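Local coordinates for protein DMATS type aromatic prenyltransferase (Micromonospora olivasterospora, PDB 6ZRX) that probably transfers a dimethylallyl group from its diphosphate to the indole ring of tryptophan, as a 6-dimethylallyltryptophan synthase with the ABBA-barrel fold, at residues T59-S64 against L75-E80; F63-N68 against V343-E348. All coordinates share one frame; numbering follows the deposited sequence. Where two conformers were deposited one is given.

Interaction 1. Residues T59-S64 against L75-E80; sequences TPVEFS and LRILGE. With 6C7 (S-(3-methylbut-2-en-1-yl) trihydrogen thiodiphosphate), chain E; TRP (tryptophan), chain F.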
loop_
_atom_site.group_PDB
_atom_site.type_symbol
_atom_site.label_atom_id
_atom_site.label_comp_id
_atom_site.label_asym_id
_atom_site.label_seq_id
_atom_site.Cartn_x
_atom_site.Cartn_y
_atom_site.Cartn_z
ATOM N N THR A 59 -11.094 9.127 2.229
ATOM C CA THR A 59 -11.764 8.041 1.495
ATOM C C THR A 59 -11.154 6.737 2.005
ATOM O O THR A 59 -9.933 6.619 2.062
ATOM C CB THR A 59 -11.615 8.152 -0.023
ATOM O OG1 THR A 59 -11.970 9.464 -0.475
ATOM C CG2 THR A 59 -12.477 7.131 -0.720
ATOM N N PRO A 60 -11.950 5.741 2.455
ATOM C CA PRO A 60 -11.367 4.535 3.047
ATOM C C PRO A 60 -10.882 3.495 2.014
ATOM O O PRO A 60 -10.729 2.351 2.372
ATOM C CB PRO A 60 -12.527 4.000 3.901
ATOM C CG PRO A 60 -13.767 4.408 3.136
ATOM C CD PRO A 60 -13.417 5.749 2.510
ATOM N N VAL A 61 -10.663 3.911 0.770
ATOM C CA VAL A 61 -10.048 3.051 -0.281
ATOM C C VAL A 61 -9.080 3.885 -1.113
ATOM O O VAL A 61 -9.244 5.123 -1.189
ATOM C CB VAL A 61 -11.074 2.364 -1.190
ATOM C CG1 VAL A 61 -12.112 1.572 -0.408
ATOM C CG2 VAL A 61 -11.726 3.330 -2.155
ATOM N N GLU A 62 -8.127 3.200 -1.722
ATOM C CA GLU A 62 -7.170 3.757 -2.689
ATOM C C GLU A 62 -6.981 2.707 -3.781
ATOM O O GLU A 62 -6.864 1.508 -3.441
ATOM C CB GLU A 62 -5.833 4.082 -2.024
ATOM C CG GLU A 62 -4.824 4.678 -2.979
ATOM C CD GLU A 62 -3.498 4.998 -2.318
ATOM O OE1 GLU A 62 -3.309 6.153 -1.922
ATOM O OE2 GLU A 62 -2.699 4.070 -2.153
ATOM N N PHE A 63 -6.945 3.130 -5.035
ATOM C CA PHE A 63 -6.687 2.236 -6.191
ATOM C C PHE A 63 -5.194 2.220 -6.505
ATOM O O PHE A 63 -4.482 3.171 -6.196
ATOM C CB PHE A 63 -7.478 2.688 -7.410
ATOM C CG PHE A 63 -8.968 2.723 -7.187
ATOM C CD1 PHE A 63 -9.700 1.550 -7.107
ATOM C CD2 PHE A 63 -9.629 3.928 -7.020
ATOM C CE1 PHE A 63 -11.073 1.582 -6.904
ATOM C CE2 PHE A 63 -10.999 3.963 -6.831
ATOM C CZ PHE A 63 -11.721 2.792 -6.759
ATOM N N SER A 64 -4.725 1.149 -7.127
ATOM C CA SER A 64 -3.358 1.099 -7.684
ATOM C C SER A 64 -3.345 0.204 -8.916
ATOM O O SER A 64 -4.159 -0.721 -9.000
ATOM C CB SER A 64 -2.325 0.684 -6.652
ATOM O OG SER A 64 -2.653 -0.549 -6.053
ATOM N N LEU A 75 -4.662 -4.737 -11.017
ATOM C CA LEU A 75 -5.502 -3.718 -10.333
ATOM C C LEU A 75 -5.632 -4.124 -8.862
ATOM O O LEU A 75 -5.936 -5.290 -8.621
ATOM C CB LEU A 75 -6.868 -3.661 -11.029
ATOM C CG LEU A 75 -7.914 -2.733 -10.410
ATOM C CD1 LEU A 75 -7.457 -1.285 -10.458
ATOM C CD2 LEU A 75 -9.254 -2.889 -11.116
ATOM N N ARG A 76 -5.408 -3.189 -7.938
ATOM C CA ARG A 76 -5.576 -3.472 -6.502
ATOM C C ARG A 76 -6.397 -2.359 -5.857
ATOM O O ARG A 76 -6.377 -1.209 -6.362
ATOM C CB ARG A 76 -4.233 -3.657 -5.807
ATOM C CG ARG A 76 -3.298 -4.648 -6.499
ATOM C CD ARG A 76 -2.368 -3.977 -7.501
ATOM N NE ARG A 76 -1.640 -2.960 -6.781
ATOM C CZ ARG A 76 -0.585 -3.177 -6.007
ATOM N NH1 ARG A 76 -0.058 -4.392 -5.910
ATOM N NH2 ARG A 76 -0.047 -2.168 -5.341
ATOM N N ILE A 77 -7.114 -2.719 -4.801
ATOM C CA ILE A 77 -7.831 -1.778 -3.909
ATOM C C ILE A 77 -7.268 -1.988 -2.512
ATOM O O ILE A 77 -7.351 -3.110 -2.037
ATOM C CB ILE A 77 -9.353 -2.017 -3.930
ATOM C CG1 ILE A 77 -9.929 -1.944 -5.345
ATOM C CG2 ILE A 77 -10.044 -1.050 -2.972
ATOM C CD1 ILE A 77 -11.320 -2.481 -5.460
ATOM N N LEU A 78 -6.747 -0.935 -1.891
ATOM C CA LEU A 78 -6.414 -0.891 -0.452
ATOM C C LEU A 78 -7.596 -0.279 0.283
ATOM O O LEU A 78 -8.139 0.719 -0.209
ATOM C CB LEU A 78 -5.156 -0.041 -0.246
ATOM C CG LEU A 78 -4.782 0.233 1.209
ATOM C CD1 LEU A 78 -4.229 -1.014 1.864
ATOM C CD2 LEU A 78 -3.790 1.375 1.312
ATOM N N GLY A 79 -8.001 -0.832 1.416
ATOM C CA GLY A 79 -9.049 -0.147 2.184
ATOM C C GLY A 79 -9.370 -0.781 3.498
ATOM O O GLY A 79 -8.683 -1.726 3.899
ATOM N N GLU A 80 -10.393 -0.236 4.158
ATOM C CA GLU A 80 -10.896 -0.737 5.448
ATOM C C GLU A 80 -12.418 -0.606 5.492
ATOM O O GLU A 80 -12.987 0.260 4.767
ATOM C CB GLU A 80 -10.223 -0.010 6.608
ATOM C CG GLU A 80 -10.491 1.483 6.658
ATOM C CD GLU A 80 -9.830 2.165 7.833
ATOM O OE1 GLU A 80 -9.502 1.462 8.782
ATOM O OE2 GLU A 80 -9.635 3.407 7.781
HETATM O O4 6C7 E . 3.999 -3.982 -3.740
HETATM P P1 6C7 E . 2.708 -4.695 -3.391
HETATM O O6 6C7 E . 2.169 -5.525 -4.529
HETATM O O5 6C7 E . 2.793 -5.488 -2.098
HETATM O O2 6C7 E . 1.670 -3.493 -3.163
HETATM P P3 6C7 E . 0.873 -2.887 -1.921
HETATM O O8 6C7 E . 0.057 -1.752 -2.454
HETATM O O7 6C7 E . 0.127 -4.016 -1.291
HETATM S S9 6C7 E . 2.204 -2.080 -0.576
HETATM C C10 6C7 E . 1.814 -0.304 -0.530
HETATM C C11 6C7 E . 0.690 -0.011 0.400
HETATM C C12 6C7 E . 0.790 0.211 1.707
HETATM C C13 6C7 E . 2.076 0.102 2.479
HETATM C C14 6C7 E . -0.391 0.587 2.550
HETATM N N TRP F . -2.279 7.288 2.856
HETATM C CA TRP F . -1.273 6.650 3.776
HETATM C C TRP F . 0.107 7.255 3.526
HETATM O O TRP F . 1.008 7.035 4.340
HETATM C CB TRP F . -1.260 5.127 3.611
HETATM C CG TRP F . -0.876 4.653 2.243
HETATM C CD1 TRP F . -1.702 4.499 1.166
HETATM C CD2 TRP F . 0.437 4.258 1.799
HETATM N NE1 TRP F . -0.995 4.050 0.086
HETATM C CE2 TRP F . 0.317 3.889 0.443
HETATM C CE3 TRP F . 1.695 4.199 2.403
HETATM C CZ2 TRP F . 1.405 3.453 -0.309
HETATM C CZ3 TRP F . 2.770 3.760 1.661
HETATM C CH2 TRP F . 2.624 3.396 0.323
HETATM O OXT TRP F . 0.320 7.956 2.509
HETATM O O HOH W 1 -4.329 -0.151 -4.028
#
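Ser64 and Arg76 pair across the antiparallel hairpin of strands 61-68 and 74-79, reaching into the barrel where tryptophan and a thio analogue of the prenyl donor sit. Arg76 CB lies 3.5 Å from Ser64 OG, and bends at chi2 (92°) and chi3 (57°) carry CG and CD past the same hydroxyl and bring Arg76 NE to 2.7 Å from Ser64 OG. A weak bond from NH2 backs it. Ser64 OG, 3.3 Å from Arg76 CZ, lies at the guanidinium edge, 15° out of plane as seen from NE, probably helping to set its turn. Arg76 NH1 bonds O6 of the thiodiphosphate at 2.9 Å, and NH2 its bridging O2 at 3.1 Å. A water joins Ser64 OG to Glu62 O. Two pairs along, on the same face, Glu62 is fully extended to its carboxylate, and its OE2 accepts a bond from NE1 of the tryptophan at 2.8 Å; Leu78 CD2 meets prenyl methyl C14 and the indole. Phe63 and Ile77 lie side by side on the other face, Phe63 also touching Gln13 and Leu17 of helix 6-21. With Lys146 and Lys211, Arg76 would probably help offset the diphosphate charge of the true donor.

Interaction 2. Residues F63-N68 against V343-E348; sequences FSIAFN and VYLSAE. With 6C7 (S-(3-methylbut-2-en-1-yl) trihydrogen thiodiphosphate), chain E.
Ser64 and Tyr344 form a non-hydrogen-bonded pair between antiparallel strands 61-68 and 340-346, neighbours in the closed sheet of the ABBA barrel. The pairs before and after it satisfy the backbone N and O of Phe63, Leu345, Ile65 and Val343, while Ser64 bonds to Arg76 on its other side and Tyr344 to strand 327-334. Phe63 N gives to Leu345 O, and Leu345 N returns a bond to Phe63 O at 2.8 Å, nearly straight at hydrogen (168°) although the donor stands well above the carbonyl plane. Ile65 and Val343 exchange a second couple: Ile65 N to Val343 O at 2.9 Å, and Val343 N to Ile65 O at 3.0 Å. Val343 O also receives the CA-H of Ser64.

Inside the barrel, Ser64 CB lies 3.6 Å from Tyr344 CD2, while its hydroxyl is engaged by Arg76. With CG anti to its own carbonyl carbon (chi1 -62°), Tyr344 carries its phenol past the serine to the thiodiphosphate. There O8 lies at the ring edge, 3.4 Å from Tyr344 OH, a long, weak bond. Replacing Tyr344 with an alanine would probably open a gap beside Ser64 CB and cost O8 its phenol neighbour.

On the opposite face the contact is apolar. Ile65 and Val343 lie side by side, and Phe63 CE2 comes near Ala347 CB; the carbonyl oxygen of Ala347 accepts bonds from His9 and Gln13 of helix 6-21. Beyond them, the methyl CG2 of Val343 meets the edge of the Phe67 ring, 3.8 Å from CE2.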
loop_
_atom_site.group_PDB
_atom_site.type_symbol
_atom_site.label_atom_id
_atom_site.label_comp_id
_atom_site.label_asym_id
_atom_site.label_seq_id
_atom_site.Cartn_x
_atom_site.Cartn_y
_atom_site.Cartn_z
ATOM N N PHE A 63 -6.945 3.130 -5.035
ATOM C CA PHE A 63 -6.687 2.236 -6.191
ATOM C C PHE A 63 -5.194 2.220 -6.505
ATOM O O PHE A 63 -4.482 3.171 -6.196
ATOM C CB PHE A 63 -7.478 2.688 -7.410
ATOM C CG PHE A 63 -8.968 2.723 -7.187
ATOM C CD1 PHE A 63 -9.700 1.550 -7.107
ATOM C CD2 PHE A 63 -9.629 3.928 -7.020
ATOM C CE1 PHE A 63 -11.073 1.582 -6.904
ATOM C CE2 PHE A 63 -10.999 3.963 -6.831
ATOM C CZ PHE A 63 -11.721 2.792 -6.759
ATOM N N SER A 64 -4.725 1.149 -7.127
ATOM C CA SER A 64 -3.358 1.099 -7.684
ATOM C C SER A 64 -3.345 0.204 -8.916
ATOM O O SER A 64 -4.159 -0.721 -9.000
ATOM C CB SER A 64 -2.325 0.684 -6.652
ATOM O OG SER A 64 -2.653 -0.549 -6.053
ATOM N N ILE A 65 -2.457 0.518 -9.839
ATOM C CA ILE A 65 -2.175 -0.302 -11.041
ATOM C C ILE A 65 -0.693 -0.681 -10.998
ATOM O O ILE A 65 0.156 0.224 -10.972
ATOM C CB ILE A 65 -2.585 0.433 -12.334
ATOM C CG1 ILE A 65 -2.192 -0.371 -13.576
ATOM C CG2 ILE A 65 -2.047 1.849 -12.382
ATOM C CD1 ILE A 65 -3.024 -0.040 -14.804
ATOM N N ALA A 66 -0.414 -1.974 -10.911
ATOM C CA ALA A 66 0.951 -2.535 -10.877
ATOM C C ALA A 66 1.289 -3.010 -12.282
ATOM O O ALA A 66 0.608 -3.909 -12.769
ATOM C CB ALA A 66 1.035 -3.653 -9.868
ATOM N N PHE A 67 2.273 -2.379 -12.911
ATOM C CA PHE A 67 2.813 -2.770 -14.231
ATOM C C PHE A 67 3.808 -3.906 -13.998
ATOM O O PHE A 67 4.673 -3.771 -13.096
ATOM C CB PHE A 67 3.413 -1.560 -14.942
ATOM C CG PHE A 67 2.405 -0.490 -15.263
ATOM C CD1 PHE A 67 1.626 -0.574 -16.409
ATOM C CD2 PHE A 67 2.216 0.589 -14.415
ATOM C CE1 PHE A 67 0.687 0.403 -16.700
ATOM C CE2 PHE A 67 1.277 1.567 -14.712
ATOM C CZ PHE A 67 0.513 1.470 -15.850
ATOM N N ASN A 68 3.645 -4.995 -14.758
ATOM C CA ASN A 68 4.387 -6.275 -14.610
ATOM C C ASN A 68 5.174 -6.556 -15.896
ATOM O O ASN A 68 4.747 -6.100 -16.973
ATOM C CB ASN A 68 3.443 -7.442 -14.324
ATOM C CG ASN A 68 2.512 -7.190 -13.160
ATOM O OD1 ASN A 68 2.963 -6.915 -12.051
ATOM N ND2 ASN A 68 1.212 -7.287 -13.406
ATOM N N VAL A 343 1.647 2.446 -9.698
ATOM C CA VAL A 343 1.104 3.816 -9.585
ATOM C C VAL A 343 -0.132 3.743 -8.688
ATOM O O VAL A 343 -0.981 2.899 -8.931
ATOM C CB VAL A 343 0.773 4.383 -10.966
ATOM C CG1 VAL A 343 0.436 5.845 -10.876
ATOM C CG2 VAL A 343 1.915 4.150 -11.941
ATOM N N TYR A 344 -0.209 4.617 -7.695
ATOM C CA TYR A 344 -1.305 4.654 -6.704
ATOM C C TYR A 344 -2.199 5.839 -7.035
ATOM O O TYR A 344 -1.684 6.954 -7.145
ATOM C CB TYR A 344 -0.738 4.713 -5.289
ATOM C CG TYR A 344 0.099 3.508 -4.936
ATOM C CD1 TYR A 344 1.388 3.361 -5.427
ATOM C CD2 TYR A 344 -0.415 2.488 -4.149
ATOM C CE1 TYR A 344 2.155 2.252 -5.118
ATOM C CE2 TYR A 344 0.338 1.365 -3.842
ATOM C CZ TYR A 344 1.629 1.250 -4.323
ATOM O OH TYR A 344 2.385 0.153 -4.023
ATOM N N LEU A 345 -3.492 5.577 -7.196
ATOM C CA LEU A 345 -4.484 6.545 -7.707
ATOM C C LEU A 345 -5.573 6.773 -6.665
ATOM O O LEU A 345 -6.218 5.802 -6.233
ATOM C CB LEU A 345 -5.062 6.024 -9.030
ATOM C CG LEU A 345 -4.040 5.862 -10.150
ATOM C CD1 LEU A 345 -4.685 5.258 -11.388
ATOM C CD2 LEU A 345 -3.376 7.192 -10.492
ATOM N N SER A 346 -5.773 8.025 -6.292
ATOM C CA SER A 346 -6.703 8.452 -5.214
ATOM C C SER A 346 -8.139 8.517 -5.737
ATOM O O SER A 346 -8.350 9.019 -6.846
ATOM C CB SER A 346 -6.301 9.778 -4.648
ATOM O OG SER A 346 -4.995 9.716 -4.127
ATOM N N ALA A 347 -9.092 8.067 -4.935
ATOM C CA ALA A 347 -10.542 8.142 -5.234
ATOM C C ALA A 347 -11.012 9.604 -5.263
ATOM O O ALA A 347 -11.929 9.915 -6.039
ATOM C CB ALA A 347 -11.313 7.362 -4.202
ATOM N N GLU A 348 -10.446 10.454 -4.410
ATOM C CA GLU A 348 -10.866 11.876 -4.246
ATOM C C GLU A 348 -12.399 11.924 -4.081
ATOM O O GLU A 348 -13.054 12.687 -4.800
ATOM C CB GLU A 348 -10.396 12.710 -5.439
ATOM C CG GLU A 348 -8.883 12.735 -5.611
ATOM C CD GLU A 348 -8.369 13.632 -6.735
ATOM O OE1 GLU A 348 -7.336 14.298 -6.518
ATOM O OE2 GLU A 348 -9.005 13.662 -7.836
HETATM O O4 6C7 E . 3.999 -3.982 -3.740
HETATM P P1 6C7 E . 2.708 -4.695 -3.391
HETATM O O6 6C7 E . 2.169 -5.525 -4.529
HETATM O O5 6C7 E . 2.793 -5.488 -2.098
HETATM O O2 6C7 E . 1.670 -3.493 -3.163
HETATM P P3 6C7 E . 0.873 -2.887 -1.921
HETATM O O8 6C7 E . 0.057 -1.752 -2.454
HETATM O O7 6C7 E . 0.127 -4.016 -1.291
HETATM S S9 6C7 E . 2.204 -2.080 -0.576
HETATM C C10 6C7 E . 1.814 -0.304 -0.530
HETATM C C11 6C7 E . 0.690 -0.011 0.400
HETATM C C12 6C7 E . 0.790 0.211 1.707
HETATM C C13 6C7 E . 2.076 0.102 2.479
HETATM C C14 6C7 E . -0.391 0.587 2.550
#

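How the interactions relate
From the N terminus, the chain passes helix 6-21 and enters strand 61-68, which both contacts share. Interaction 1 closes a short loop, turning straight back into strand 74-79. Interaction 2 closes a very long one: 274 residues, including most of the barrel's other strands and many of its helices, pass before strand 340-346 arrives on the other edge of strand 61-68. The loops interleave, since residues 59-62 start before 63-68 while 75-80 closes inside the longer loop. Together they make strand 61-68 the seam where the first hairpin meets the last strand. Glu62 OE2 and Tyr344 CD2, 3.4 Å apart, meet on its inner face beside the bound ligands.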